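PDB 2ZR2: serine--tRNA ligase from Pyrococcus horikoshii, which catalyses the ATP-dependent attachment of serine to tRNA(Ser), and probably also to tRNA(Sec), as a homodimeric class II aminoacyl-tRNA synthetase. Local coordinates for residues 129-134 with 149-154; 183-188 with 299-304; 198-203 with 408-413; 355-360 with 368-373. All coordinates share one frame; numbering follows the deposited sequence.

In the fold
Contact 1 comes first along the chain and closes before the others open. Contacts 2 and 3 interleave, and strand 187-189 of contact 2 leads into helix 190-209 of contact 3. Contact 4, the hairpin 354-362/367-378, falls between the halves of contact 3. Centres of contacts 2 and 3, and of 3 and 4, are about 14 Å apart. Strands 301-311 (contact 2) and 408-409 (contact 3) are neighbours; there T410 N probably bonds to H303 O. R412 NH2 probably bonds to E370 O of contact 4. Contact 1 lies farther out, its centre about 17 Å from that of contact 4, where M150 meets F368. Contacts 2, 3 and 4 build the AMP pocket, while contact 1 sits outside it.

Contact 1. Residues 129-134 with 149-154; sequences WGKARV and KMEYEI
A132 and V134 pair with Y152 and I154 in two parallel strands, the strands of a beta-alpha-beta unit whose connecting helix is 139-146. The backbone does most of the joining. A132 N gives its hydrogen to E151 O (2.9 Å), and E153 N returns one to A132 O (2.7 Å). V134 N then reaches E153 O with a nearly straight bond of 177°. The well-packed face is the one with A132, V134 and Y152. V134 CG2 rests 4.2 Å from Y152 CB, and A132 CB is 4.3 Å from M150 SD. F142 of helix 139-146 covers this face, touching A132, V134 and Y152. The other face, with K131, R133, E151 and E153, is looser and more exposed, K131 and E151 most of all. R133 turns its guanidinium to N420 O and Q422 O and stays beyond salt-bridge distance of E153. K131 and E151 run side by side, pointing the same way, with CG to CG at 4.0 Å. K131 CG is anti to the backbone N (chi1 -177°) and the chain stays extended. It therefore passes CE over E153 CB at 3.8 Å, and its NZ ends in a long salt bridge, 4.0 Å from E153 OE1.

Contact 2. Residues 183-188 with 299-304; sequences SRFYYL and VHQFHK. With AMP (adenosine monophosphate), chain C; SO4 (sulfate ion), chain D.
H300 and R184 meet first through the backbone: H300 N bonds to R184 O at 2.9 Å. Followed outward, the H300 side chain sets CB over one face of the F185 ring in a CH-pi contact, 3.8 Å from the centroid. CG lies near F185 CZ and CE1, the two rings oblique with planes at 39°. At CD2 the ring edge faces S183 O, and CD2 also lies near R184 CB. CE1 lies 3.7 Å from sulfate O2 and O4. ND1 bonds to R283 O outside the segments. NE2 donates to sulfate O2 at 3.0 Å. R184 also grips that sulfate, with NE on O2 and NH1 on O4 (2.7 Å), and S183 OG holds it weakly. Y186 OH donates a hydrogen bond to Q301 O (2.6 Å) from above the carbonyl plane, and the Y186 ring edge meets V299 CG2. Residues 299-304 belong to motif 2 of class II synthetases: V299 N bonds to AMP N1 at 3.1 Å, AMP N6 returns a weak bond to V299 O, and the adenine lies over one face of F302. Both H300 ring nitrogens face acceptors, so in this crystal the imidazole is probably protonated on both, its charge toward a sulfate that probably came from the crystallisation liquor.

Contact 3. Residues 198-203 with 408-413; sequences ALIRFA and IATSRA. With AMP (adenosine monophosphate), chain C; SO4 (sulfate ion), chain F.
L199 meets three residues of 408-413. Its CB lies 3.9 Å from T410 CG2, its CD1 touches A413 CB at 4.0 Å, and its CD2 comes across I408 CD1. I200 follows, with CG1 against T410 CG2 at 3.8 Å; it also packs on L197 of the second subunit. In T410, OG1 sits between the backbone N and the carbonyl carbon (chi1 60°) and bonds to D196, which leaves CG2 facing the helix. F202 offers its ring edge, CD2, to I408 CD1 at 3.9 Å. A203 CB closes on that same CD1. I408 is thus held by three residues of helix 190-209. The far side of 408-413 serves AMP. S411 OG donates to AMP N3 at 3.1 Å. R412 lays one face of its guanidinium over the adenine, opposite F302, while NE bonds to F297 O, NH2 to E370 O and NH1 to a sulfate, probably also from the liquor. A leucine in place of R412 would probably leave F297 O and E370 O without these donors and the adenine without its flat cation. A strand, then a helix carrying an arginine over the adenine, is motif 3 of class II synthetases, packed here on the interface helix of motif 1.

Contact 4. Residues 355-360 with 368-373; sequences KYDIEA and FREVVS. With AMP (adenosine monophosphate), chain C; SO4 (sulfate ion), chain E.
V371 and V372 both face I358 in a classic beta bulge of this antiparallel hairpin; the register shifts by one, and I358 O accepts from both V371 N (2.7 Å) and V372 N (3.3 Å). Beyond the bulge, A360 and R369 exchange two backbone bonds. I358 CG1 and CD1 lie against V372 CG2, while I358 CG2 meets V371 CG1. R369, on this same face, gives NH1 to a sulfate O4 (2.9 Å) and NH2 to Q365. The other face, with D357, E359, E370 and S373, is polar. S373 OG, trans to the backbone N (chi1 -172°), donates to D357 OD1 at 2.7 Å from above the carboxylate plane. With an alanine at D357, S373 OG would lose this acceptor and would probably be free to turn. E359 OE2 forms a salt bridge with R339, and the backbone O of E359 lies at the F368 ring edge. E370 to S373 belong to the probable ATP site and here meet the ribose: E370 OE1 reaches AMP O3', modelled doubtfully close, and V371 O takes a weak bond from AMP O2' (2.9 Å). D357 OD2 lies 3.7 Å from E370 OE2, and two full negative charges would probably repel unless a proton or counter-charge eased them.

Contact 1. Residues 129-134 with 149-154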
# COMPACT_ATOMS: atom_id res chain seq x y z
N TRP A 129 18.73 -23.12 -17.14
CA TRP A 129 18.79 -22.27 -18.32
C TRP A 129 19.87 -21.21 -18.16
O TRP A 129 20.02 -20.65 -17.09
CB TRP A 129 17.45 -21.57 -18.53
CG TRP A 129 17.42 -20.77 -19.81
CD1 TRP A 129 17.06 -21.23 -21.05
CD2 TRP A 129 17.88 -19.42 -20.01
NE1 TRP A 129 17.28 -20.26 -22.01
CE2 TRP A 129 17.78 -19.14 -21.40
CE3 TRP A 129 18.38 -18.43 -19.16
CZ2 TRP A 129 18.16 -17.91 -21.95
CZ3 TRP A 129 18.76 -17.20 -19.71
CH2 TRP A 129 18.64 -16.96 -21.09
N GLY A 130 20.61 -20.93 -19.23
CA GLY A 130 21.62 -19.88 -19.20
C GLY A 130 23.08 -20.18 -18.91
O GLY A 130 23.43 -21.30 -18.50
N LYS A 131 23.93 -19.17 -19.13
CA LYS A 131 25.38 -19.29 -18.88
C LYS A 131 25.80 -18.45 -17.68
O LYS A 131 26.14 -17.26 -17.81
CB LYS A 131 26.17 -18.84 -20.11
CG LYS A 131 27.68 -18.99 -19.97
CD LYS A 131 28.35 -18.69 -21.30
CE LYS A 131 29.83 -19.05 -21.29
NZ LYS A 131 30.49 -18.71 -22.59
N ALA A 132 25.80 -19.07 -16.51
CA ALA A 132 26.16 -18.39 -15.27
C ALA A 132 27.57 -17.89 -15.23
O ALA A 132 28.50 -18.54 -15.70
CB ALA A 132 25.92 -19.30 -14.07
N ARG A 133 27.73 -16.72 -14.64
CA ARG A 133 29.03 -16.13 -14.47
C ARG A 133 29.35 -16.47 -13.03
O ARG A 133 28.64 -16.06 -12.11
CB ARG A 133 28.92 -14.63 -14.71
CG ARG A 133 28.34 -14.34 -16.10
CD ARG A 133 28.14 -12.85 -16.32
NE ARG A 133 29.36 -12.09 -16.13
CZ ARG A 133 29.39 -10.80 -15.80
NH1 ARG A 133 28.25 -10.14 -15.62
NH2 ARG A 133 30.54 -10.17 -15.66
N VAL A 134 30.40 -17.27 -12.82
CA VAL A 134 30.79 -17.71 -11.49
C VAL A 134 32.19 -17.30 -11.04
O VAL A 134 33.16 -17.43 -11.78
CB VAL A 134 30.71 -19.25 -11.38
CG1 VAL A 134 30.99 -19.70 -9.96
CG2 VAL A 134 29.34 -19.75 -11.84
N LYS A 149 24.79 -29.72 -14.75
CA LYS A 149 23.91 -29.56 -15.90
C LYS A 149 23.71 -28.12 -16.41
O LYS A 149 22.83 -27.87 -17.23
CB LYS A 149 22.53 -30.15 -15.56
CG LYS A 149 22.57 -31.57 -14.98
CD LYS A 149 21.18 -32.10 -14.66
CE LYS A 149 21.26 -33.43 -13.91
NZ LYS A 149 19.92 -34.01 -13.58
N MET A 150 24.51 -27.16 -15.95
CA MET A 150 24.32 -25.79 -16.41
C MET A 150 25.59 -25.16 -16.97
O MET A 150 26.68 -25.32 -16.41
CB MET A 150 23.76 -24.93 -15.26
CG MET A 150 23.75 -23.44 -15.53
SD MET A 150 22.98 -22.46 -14.22
CE MET A 150 22.03 -21.35 -15.16
N GLU A 151 25.44 -24.43 -18.07
CA GLU A 151 26.55 -23.76 -18.73
C GLU A 151 27.08 -22.61 -17.88
O GLU A 151 26.30 -21.80 -17.38
CB GLU A 151 26.09 -23.23 -20.09
CG GLU A 151 27.21 -22.80 -21.00
CD GLU A 151 28.06 -23.98 -21.41
OE1 GLU A 151 27.58 -24.80 -22.23
OE2 GLU A 151 29.21 -24.09 -20.91
N TYR A 152 28.40 -22.52 -17.71
CA TYR A 152 28.95 -21.42 -16.92
C TYR A 152 30.26 -20.86 -17.44
O TYR A 152 30.87 -21.42 -18.34
CB TYR A 152 29.13 -21.85 -15.45
CG TYR A 152 30.17 -22.91 -15.24
CD1 TYR A 152 31.43 -22.60 -14.71
CD2 TYR A 152 29.90 -24.23 -15.56
CE1 TYR A 152 32.39 -23.60 -14.51
CE2 TYR A 152 30.85 -25.23 -15.37
CZ TYR A 152 32.08 -24.92 -14.85
OH TYR A 152 32.97 -25.94 -14.67
N GLU A 153 30.67 -19.75 -16.87
CA GLU A 153 31.89 -19.06 -17.25
C GLU A 153 32.53 -18.59 -15.95
O GLU A 153 31.83 -18.09 -15.07
CB GLU A 153 31.54 -17.87 -18.14
CG GLU A 153 32.63 -16.84 -18.29
CD GLU A 153 32.17 -15.62 -19.07
OE1 GLU A 153 31.83 -15.77 -20.27
OE2 GLU A 153 32.14 -14.51 -18.48
N ILE A 154 33.84 -18.76 -15.81
CA ILE A 154 34.50 -18.34 -14.59
C ILE A 154 34.81 -16.86 -14.63
O ILE A 154 35.03 -16.29 -15.70
CB ILE A 154 35.81 -19.11 -14.37
CG1 ILE A 154 35.54 -20.62 -14.32
CG2 ILE A 154 36.48 -18.64 -13.08
CD1 ILE A 154 34.76 -21.09 -13.12

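Contact 2. Residues 183-188 with 299-304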
# COMPACT_ATOMS: atom_id res chain seq x y z
N SER A 183 13.53 -1.01 9.85
CA SER A 183 14.35 -1.90 9.04
C SER A 183 13.56 -2.62 7.96
O SER A 183 12.33 -2.80 8.07
CB SER A 183 15.06 -2.92 9.92
OG SER A 183 14.13 -3.71 10.62
N ARG A 184 14.29 -3.01 6.93
CA ARG A 184 13.74 -3.72 5.79
C ARG A 184 12.78 -2.94 4.90
O ARG A 184 12.02 -3.52 4.11
CB ARG A 184 13.19 -5.08 6.24
CG ARG A 184 14.34 -5.99 6.72
CD ARG A 184 14.05 -7.48 6.79
NE ARG A 184 13.10 -7.80 7.83
CZ ARG A 184 12.69 -9.03 8.11
NH1 ARG A 184 11.81 -9.22 9.08
NH2 ARG A 184 13.15 -10.06 7.41
N PHE A 185 12.83 -1.61 5.03
CA PHE A 185 12.08 -0.67 4.19
C PHE A 185 13.20 0.06 3.43
O PHE A 185 14.35 -0.02 3.82
CB PHE A 185 11.30 0.35 5.00
CG PHE A 185 9.95 -0.12 5.41
CD1 PHE A 185 9.72 -0.57 6.70
CD2 PHE A 185 8.89 -0.10 4.51
CE1 PHE A 185 8.46 -1.01 7.08
CE2 PHE A 185 7.62 -0.53 4.87
CZ PHE A 185 7.40 -0.99 6.17
N TYR A 186 12.87 0.81 2.38
CA TYR A 186 13.92 1.51 1.65
C TYR A 186 13.37 2.61 0.76
O TYR A 186 12.17 2.69 0.53
CB TYR A 186 14.61 0.52 0.74
CG TYR A 186 13.61 -0.20 -0.13
CD1 TYR A 186 13.05 -1.41 0.29
CD2 TYR A 186 13.14 0.37 -1.32
CE1 TYR A 186 12.04 -2.04 -0.46
CE2 TYR A 186 12.12 -0.24 -2.07
CZ TYR A 186 11.58 -1.45 -1.63
OH TYR A 186 10.60 -2.09 -2.34
N TYR A 187 14.28 3.45 0.26
CA TYR A 187 13.94 4.50 -0.72
C TYR A 187 14.68 4.01 -1.98
O TYR A 187 15.87 3.66 -1.93
CB TYR A 187 14.52 5.89 -0.38
CG TYR A 187 13.82 6.71 0.67
CD1 TYR A 187 14.22 6.65 2.01
CD2 TYR A 187 12.77 7.57 0.33
CE1 TYR A 187 13.59 7.43 2.98
CE2 TYR A 187 12.13 8.35 1.29
CZ TYR A 187 12.54 8.27 2.61
OH TYR A 187 11.90 9.01 3.58
N LEU A 188 13.99 3.96 -3.11
CA LEU A 188 14.65 3.58 -4.34
C LEU A 188 14.89 4.90 -5.11
O LEU A 188 14.04 5.80 -5.10
CB LEU A 188 13.75 2.63 -5.12
CG LEU A 188 14.27 1.21 -5.35
CD1 LEU A 188 15.04 0.72 -4.14
CD2 LEU A 188 13.08 0.31 -5.67
N VAL A 299 12.21 -7.62 1.78
CA VAL A 299 11.78 -6.40 2.44
C VAL A 299 10.30 -6.41 2.79
O VAL A 299 9.59 -7.35 2.48
CB VAL A 299 12.05 -5.20 1.52
CG1 VAL A 299 13.53 -4.98 1.36
CG2 VAL A 299 11.45 -5.48 0.15
N HIS A 300 9.85 -5.35 3.44
CA HIS A 300 8.45 -5.24 3.81
C HIS A 300 7.52 -4.88 2.64
O HIS A 300 6.34 -5.26 2.66
CB HIS A 300 8.28 -4.23 4.94
CG HIS A 300 8.84 -4.72 6.23
ND1 HIS A 300 8.41 -5.88 6.83
CD2 HIS A 300 9.79 -4.21 7.05
CE1 HIS A 300 9.08 -6.07 7.95
NE2 HIS A 300 9.92 -5.07 8.11
N GLN A 301 8.02 -4.13 1.65
CA GLN A 301 7.20 -3.79 0.49
C GLN A 301 7.92 -3.99 -0.84
O GLN A 301 9.11 -3.71 -0.97
CB GLN A 301 6.69 -2.34 0.56
CG GLN A 301 7.66 -1.31 0.05
CD GLN A 301 7.16 0.11 0.21
OE1 GLN A 301 6.64 0.47 1.26
NE2 GLN A 301 7.35 0.94 -0.82
N PHE A 302 7.20 -4.50 -1.83
CA PHE A 302 7.75 -4.69 -3.17
C PHE A 302 6.62 -4.73 -4.17
O PHE A 302 5.47 -4.96 -3.82
CB PHE A 302 8.57 -5.98 -3.29
CG PHE A 302 7.85 -7.22 -2.86
CD1 PHE A 302 7.66 -7.50 -1.51
CD2 PHE A 302 7.37 -8.12 -3.80
CE1 PHE A 302 6.99 -8.66 -1.10
CE2 PHE A 302 6.70 -9.30 -3.40
CZ PHE A 302 6.51 -9.56 -2.05
N HIS A 303 6.97 -4.48 -5.43
CA HIS A 303 6.02 -4.48 -6.52
C HIS A 303 6.05 -5.84 -7.19
O HIS A 303 7.11 -6.45 -7.33
CB HIS A 303 6.41 -3.40 -7.50
CG HIS A 303 6.34 -2.03 -6.91
ND1 HIS A 303 7.06 -0.97 -7.41
CD2 HIS A 303 5.62 -1.54 -5.88
CE1 HIS A 303 6.78 0.12 -6.71
NE2 HIS A 303 5.91 -0.20 -5.77
N LYS A 304 4.89 -6.33 -7.59
CA LYS A 304 4.83 -7.62 -8.25
C LYS A 304 3.69 -7.78 -9.23
O LYS A 304 2.53 -7.51 -8.92
CB LYS A 304 4.77 -8.75 -7.22
CG LYS A 304 4.67 -10.13 -7.87
CD LYS A 304 4.92 -11.27 -6.88
CE LYS A 304 3.90 -11.28 -5.75
NZ LYS A 304 2.51 -11.17 -6.29
P AMP C . 5.10 -15.92 -2.74
O1P AMP C . 5.13 -17.04 -3.69
O2P AMP C . 3.98 -14.77 -2.84
O3P AMP C . 5.77 -16.00 -1.27
O5' AMP C . 6.28 -14.98 -3.34
C5' AMP C . 6.48 -14.88 -4.75
C4' AMP C . 7.64 -13.95 -5.07
O4' AMP C . 7.45 -12.65 -4.46
C3' AMP C . 8.97 -14.44 -4.50
O3' AMP C . 9.52 -15.44 -5.37
C2' AMP C . 9.79 -13.18 -4.64
O2' AMP C . 10.15 -12.97 -6.01
C1' AMP C . 8.80 -12.10 -4.17
N9 AMP C . 8.90 -11.90 -2.70
C8 AMP C . 8.30 -12.62 -1.74
N7 AMP C . 8.60 -12.10 -0.54
C5 AMP C . 9.39 -11.05 -0.74
C6 AMP C . 10.01 -10.13 0.10
N6 AMP C . 9.85 -10.21 1.41
N1 AMP C . 10.78 -9.15 -0.44
C2 AMP C . 10.94 -9.05 -1.76
N3 AMP C . 10.36 -9.92 -2.59
C4 AMP C . 9.59 -10.92 -2.11
S SO4 D . 11.92 -6.10 10.90
O1 SO4 D . 11.12 -4.99 11.46
O2 SO4 D . 12.41 -5.72 9.56
O3 SO4 D . 13.08 -6.38 11.77
O4 SO4 D . 11.09 -7.32 10.81

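Contact 3. Residues 198-203 with 408-413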
# COMPACT_ATOMS: atom_id res chain seq x y z
N ALA A 198 9.86 -0.14 -15.38
CA ALA A 198 10.10 -0.83 -16.65
C ALA A 198 9.79 -2.30 -16.54
O ALA A 198 9.14 -2.87 -17.42
CB ALA A 198 11.56 -0.63 -17.10
N LEU A 199 10.23 -2.92 -15.45
CA LEU A 199 10.00 -4.35 -15.24
C LEU A 199 8.52 -4.67 -15.13
O LEU A 199 8.08 -5.72 -15.57
CB LEU A 199 10.77 -4.82 -14.01
CG LEU A 199 12.29 -4.95 -14.22
CD1 LEU A 199 13.05 -4.99 -12.91
CD2 LEU A 199 12.56 -6.21 -15.03
N ILE A 200 7.74 -3.76 -14.56
CA ILE A 200 6.30 -3.96 -14.43
C ILE A 200 5.68 -3.93 -15.83
O ILE A 200 4.91 -4.83 -16.20
CB ILE A 200 5.68 -2.87 -13.55
CG1 ILE A 200 6.09 -3.11 -12.10
CG2 ILE A 200 4.14 -2.84 -13.69
CD1 ILE A 200 5.57 -2.04 -11.15
N ARG A 201 5.99 -2.90 -16.62
CA ARG A 201 5.43 -2.82 -17.97
C ARG A 201 5.81 -4.02 -18.84
O ARG A 201 4.96 -4.62 -19.49
CB ARG A 201 5.86 -1.54 -18.68
CG ARG A 201 4.87 -0.39 -18.53
CD ARG A 201 3.42 -0.86 -18.67
NE ARG A 201 3.02 -1.26 -20.03
CZ ARG A 201 2.74 -0.41 -21.01
NH1 ARG A 201 2.38 -0.88 -22.20
NH2 ARG A 201 2.82 0.90 -20.82
N PHE A 202 7.10 -4.36 -18.85
CA PHE A 202 7.57 -5.50 -19.61
C PHE A 202 6.69 -6.71 -19.26
O PHE A 202 5.99 -7.25 -20.11
CB PHE A 202 9.03 -5.78 -19.24
CG PHE A 202 9.58 -7.04 -19.82
CD1 PHE A 202 9.64 -7.21 -21.20
CD2 PHE A 202 10.02 -8.07 -18.99
CE1 PHE A 202 10.13 -8.41 -21.74
CE2 PHE A 202 10.52 -9.27 -19.52
CZ PHE A 202 10.58 -9.44 -20.89
N ALA A 203 6.70 -7.09 -17.98
CA ALA A 203 5.91 -8.22 -17.51
C ALA A 203 4.48 -8.11 -17.97
O ALA A 203 3.91 -9.04 -18.54
CB ALA A 203 5.94 -8.27 -16.00
N ILE A 408 6.82 -11.11 -12.49
CA ILE A 408 8.02 -10.43 -12.05
C ILE A 408 7.74 -9.65 -10.78
O ILE A 408 6.76 -8.90 -10.68
CB ILE A 408 8.55 -9.43 -13.08
CG1 ILE A 408 9.16 -10.18 -14.25
CG2 ILE A 408 9.62 -8.55 -12.43
CD1 ILE A 408 9.69 -9.25 -15.34
N ALA A 409 8.58 -9.88 -9.79
CA ALA A 409 8.48 -9.16 -8.54
C ALA A 409 9.73 -8.31 -8.73
O ALA A 409 10.84 -8.83 -8.72
CB ALA A 409 8.61 -10.12 -7.38
N THR A 410 9.54 -7.02 -8.95
CA THR A 410 10.65 -6.12 -9.22
C THR A 410 11.81 -6.20 -8.25
O THR A 410 12.97 -6.23 -8.67
CB THR A 410 10.16 -4.65 -9.35
OG1 THR A 410 9.52 -4.24 -8.14
CG2 THR A 410 9.17 -4.53 -10.50
N SER A 411 11.52 -6.23 -6.96
CA SER A 411 12.57 -6.31 -5.93
C SER A 411 13.68 -7.29 -6.35
O SER A 411 14.81 -6.89 -6.61
CB SER A 411 11.95 -6.79 -4.62
OG SER A 411 11.19 -7.99 -4.88
N ARG A 412 13.34 -8.58 -6.45
CA ARG A 412 14.32 -9.59 -6.79
C ARG A 412 14.78 -9.58 -8.25
O ARG A 412 15.94 -9.88 -8.53
CB ARG A 412 13.79 -10.95 -6.37
CG ARG A 412 13.53 -10.96 -4.88
CD ARG A 412 13.20 -12.33 -4.35
NE ARG A 412 13.12 -12.31 -2.90
CZ ARG A 412 12.86 -13.37 -2.14
NH1 ARG A 412 12.82 -13.24 -0.82
NH2 ARG A 412 12.65 -14.56 -2.70
N ALA A 413 13.88 -9.23 -9.16
CA ALA A 413 14.26 -9.15 -10.56
C ALA A 413 15.42 -8.14 -10.62
O ALA A 413 16.40 -8.32 -11.34
CB ALA A 413 13.08 -8.65 -11.39
P AMP C . 5.10 -15.92 -2.74
O1P AMP C . 5.13 -17.04 -3.69
O2P AMP C . 3.98 -14.77 -2.84
O3P AMP C . 5.77 -16.00 -1.27
O5' AMP C . 6.28 -14.98 -3.34
C5' AMP C . 6.48 -14.88 -4.75
C4' AMP C . 7.64 -13.95 -5.07
O4' AMP C . 7.45 -12.65 -4.46
C3' AMP C . 8.97 -14.44 -4.50
O3' AMP C . 9.52 -15.44 -5.37
C2' AMP C . 9.79 -13.18 -4.64
O2' AMP C . 10.15 -12.97 -6.01
C1' AMP C . 8.80 -12.10 -4.17
N9 AMP C . 8.90 -11.90 -2.70
C8 AMP C . 8.30 -12.62 -1.74
N7 AMP C . 8.60 -12.10 -0.54
C5 AMP C . 9.39 -11.05 -0.74
C6 AMP C . 10.01 -10.13 0.10
N6 AMP C . 9.85 -10.21 1.41
N1 AMP C . 10.78 -9.15 -0.44
C2 AMP C . 10.94 -9.05 -1.76
N3 AMP C . 10.36 -9.92 -2.59
C4 AMP C . 9.59 -10.92 -2.11
S SO4 F . 13.97 -17.09 0.33
O1 SO4 F . 13.06 -15.95 0.60
O2 SO4 F . 13.91 -18.03 1.48
O3 SO4 F . 15.35 -16.60 0.17
O4 SO4 F . 13.58 -17.79 -0.91

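Contact 4. Residues 355-360 with 368-373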
# COMPACT_ATOMS: atom_id res chain seq x y z
N LYS A 355 4.20 -27.13 -6.54
CA LYS A 355 4.78 -25.81 -6.76
C LYS A 355 6.15 -25.78 -7.45
O LYS A 355 7.07 -26.50 -7.07
CB LYS A 355 4.84 -25.09 -5.41
CG LYS A 355 5.57 -23.76 -5.41
CD LYS A 355 5.02 -22.77 -4.36
CE LYS A 355 5.22 -23.24 -2.92
NZ LYS A 355 4.74 -22.24 -1.92
N TYR A 356 6.27 -24.95 -8.48
CA TYR A 356 7.51 -24.77 -9.20
C TYR A 356 8.04 -23.39 -8.85
O TYR A 356 7.27 -22.43 -8.87
CB TYR A 356 7.28 -24.81 -10.71
CG TYR A 356 6.97 -26.17 -11.26
CD1 TYR A 356 5.95 -26.34 -12.20
CD2 TYR A 356 7.69 -27.29 -10.86
CE1 TYR A 356 5.66 -27.60 -12.73
CE2 TYR A 356 7.41 -28.55 -11.38
CZ TYR A 356 6.39 -28.69 -12.32
OH TYR A 356 6.10 -29.93 -12.82
N ASP A 357 9.33 -23.28 -8.54
CA ASP A 357 9.94 -21.99 -8.22
C ASP A 357 11.07 -21.75 -9.21
O ASP A 357 11.73 -22.70 -9.62
CB ASP A 357 10.57 -21.98 -6.82
CG ASP A 357 9.55 -21.84 -5.70
OD1 ASP A 357 8.34 -22.04 -5.92
OD2 ASP A 357 9.99 -21.54 -4.56
N ILE A 358 11.30 -20.51 -9.58
CA ILE A 358 12.42 -20.19 -10.45
C ILE A 358 13.46 -19.55 -9.53
O ILE A 358 13.20 -18.50 -8.94
CB ILE A 358 12.09 -19.15 -11.52
CG1 ILE A 358 10.97 -19.66 -12.42
CG2 ILE A 358 13.36 -18.84 -12.32
CD1 ILE A 358 10.65 -18.73 -13.61
N GLU A 359 14.61 -20.19 -9.40
CA GLU A 359 15.67 -19.64 -8.56
C GLU A 359 16.73 -19.13 -9.50
O GLU A 359 17.29 -19.90 -10.27
CB GLU A 359 16.24 -20.70 -7.62
CG GLU A 359 15.32 -21.05 -6.46
CD GLU A 359 15.69 -22.36 -5.76
OE1 GLU A 359 14.95 -22.78 -4.83
OE2 GLU A 359 16.71 -22.97 -6.14
N ALA A 360 16.98 -17.83 -9.44
CA ALA A 360 17.97 -17.20 -10.29
C ALA A 360 19.37 -17.36 -9.73
O ALA A 360 19.55 -17.44 -8.51
CB ALA A 360 17.67 -15.73 -10.44
N PHE A 368 21.81 -19.77 -5.97
CA PHE A 368 20.53 -19.63 -6.66
C PHE A 368 19.50 -19.13 -5.63
O PHE A 368 19.39 -19.71 -4.55
CB PHE A 368 20.02 -20.96 -7.22
CG PHE A 368 20.83 -21.52 -8.37
CD1 PHE A 368 21.95 -22.30 -8.13
CD2 PHE A 368 20.44 -21.29 -9.68
CE1 PHE A 368 22.66 -22.85 -9.19
CE2 PHE A 368 21.15 -21.83 -10.75
CZ PHE A 368 22.26 -22.61 -10.50
N ARG A 369 18.75 -18.08 -5.96
CA ARG A 369 17.75 -17.57 -5.02
C ARG A 369 16.39 -17.50 -5.71
O ARG A 369 16.31 -17.18 -6.90
CB ARG A 369 18.14 -16.18 -4.51
CG ARG A 369 19.56 -16.04 -4.03
CD ARG A 369 19.87 -17.09 -2.98
NE ARG A 369 18.88 -17.12 -1.90
CZ ARG A 369 18.71 -16.16 -0.99
NH1 ARG A 369 17.79 -16.30 -0.06
NH2 ARG A 369 19.45 -15.05 -1.01
N GLU A 370 15.33 -17.78 -4.96
CA GLU A 370 13.99 -17.74 -5.53
C GLU A 370 13.71 -16.37 -6.10
O GLU A 370 14.01 -15.35 -5.50
CB GLU A 370 12.92 -18.04 -4.49
CG GLU A 370 11.51 -17.86 -5.02
CD GLU A 370 10.46 -17.96 -3.95
OE1 GLU A 370 9.29 -17.59 -4.23
OE2 GLU A 370 10.79 -18.41 -2.83
N VAL A 371 13.10 -16.38 -7.27
CA VAL A 371 12.77 -15.14 -7.93
C VAL A 371 11.29 -15.20 -8.39
O VAL A 371 10.66 -14.17 -8.58
CB VAL A 371 13.79 -14.92 -9.05
CG1 VAL A 371 13.27 -15.46 -10.37
CG2 VAL A 371 14.19 -13.47 -9.09
N VAL A 372 10.73 -16.40 -8.56
CA VAL A 372 9.31 -16.53 -8.90
C VAL A 372 8.76 -17.85 -8.40
O VAL A 372 9.50 -18.80 -8.17
CB VAL A 372 8.97 -16.43 -10.45
CG1 VAL A 372 10.07 -15.76 -11.20
CG2 VAL A 372 8.64 -17.79 -11.01
N SER A 373 7.45 -17.90 -8.22
CA SER A 373 6.82 -19.13 -7.75
C SER A 373 5.45 -19.36 -8.40
O SER A 373 4.60 -18.47 -8.43
CB SER A 373 6.71 -19.09 -6.24
OG SER A 373 6.28 -20.34 -5.75
P AMP C . 5.10 -15.92 -2.74
O1P AMP C . 5.13 -17.04 -3.69
O2P AMP C . 3.98 -14.77 -2.84
O3P AMP C . 5.77 -16.00 -1.27
O5' AMP C . 6.28 -14.98 -3.34
C5' AMP C . 6.48 -14.88 -4.75
C4' AMP C . 7.64 -13.95 -5.07
O4' AMP C . 7.45 -12.65 -4.46
C3' AMP C . 8.97 -14.44 -4.50
O3' AMP C . 9.52 -15.44 -5.37
C2' AMP C . 9.79 -13.18 -4.64
O2' AMP C . 10.15 -12.97 -6.01
C1' AMP C . 8.80 -12.10 -4.17
N9 AMP C . 8.90 -11.90 -2.70
C8 AMP C . 8.30 -12.62 -1.74
N7 AMP C . 8.60 -12.10 -0.54
C5 AMP C . 9.39 -11.05 -0.74
C6 AMP C . 10.01 -10.13 0.10
N6 AMP C . 9.85 -10.21 1.41
N1 AMP C . 10.78 -9.15 -0.44
C2 AMP C . 10.94 -9.05 -1.76
N3 AMP C . 10.36 -9.92 -2.59
C4 AMP C . 9.59 -10.92 -2.11
S SO4 E . 19.17 -14.65 3.40
O1 SO4 E . 18.52 -13.49 4.04
O2 SO4 E . 20.20 -14.16 2.45
O3 SO4 E . 19.79 -15.52 4.41
O4 SO4 E . 18.14 -15.43 2.68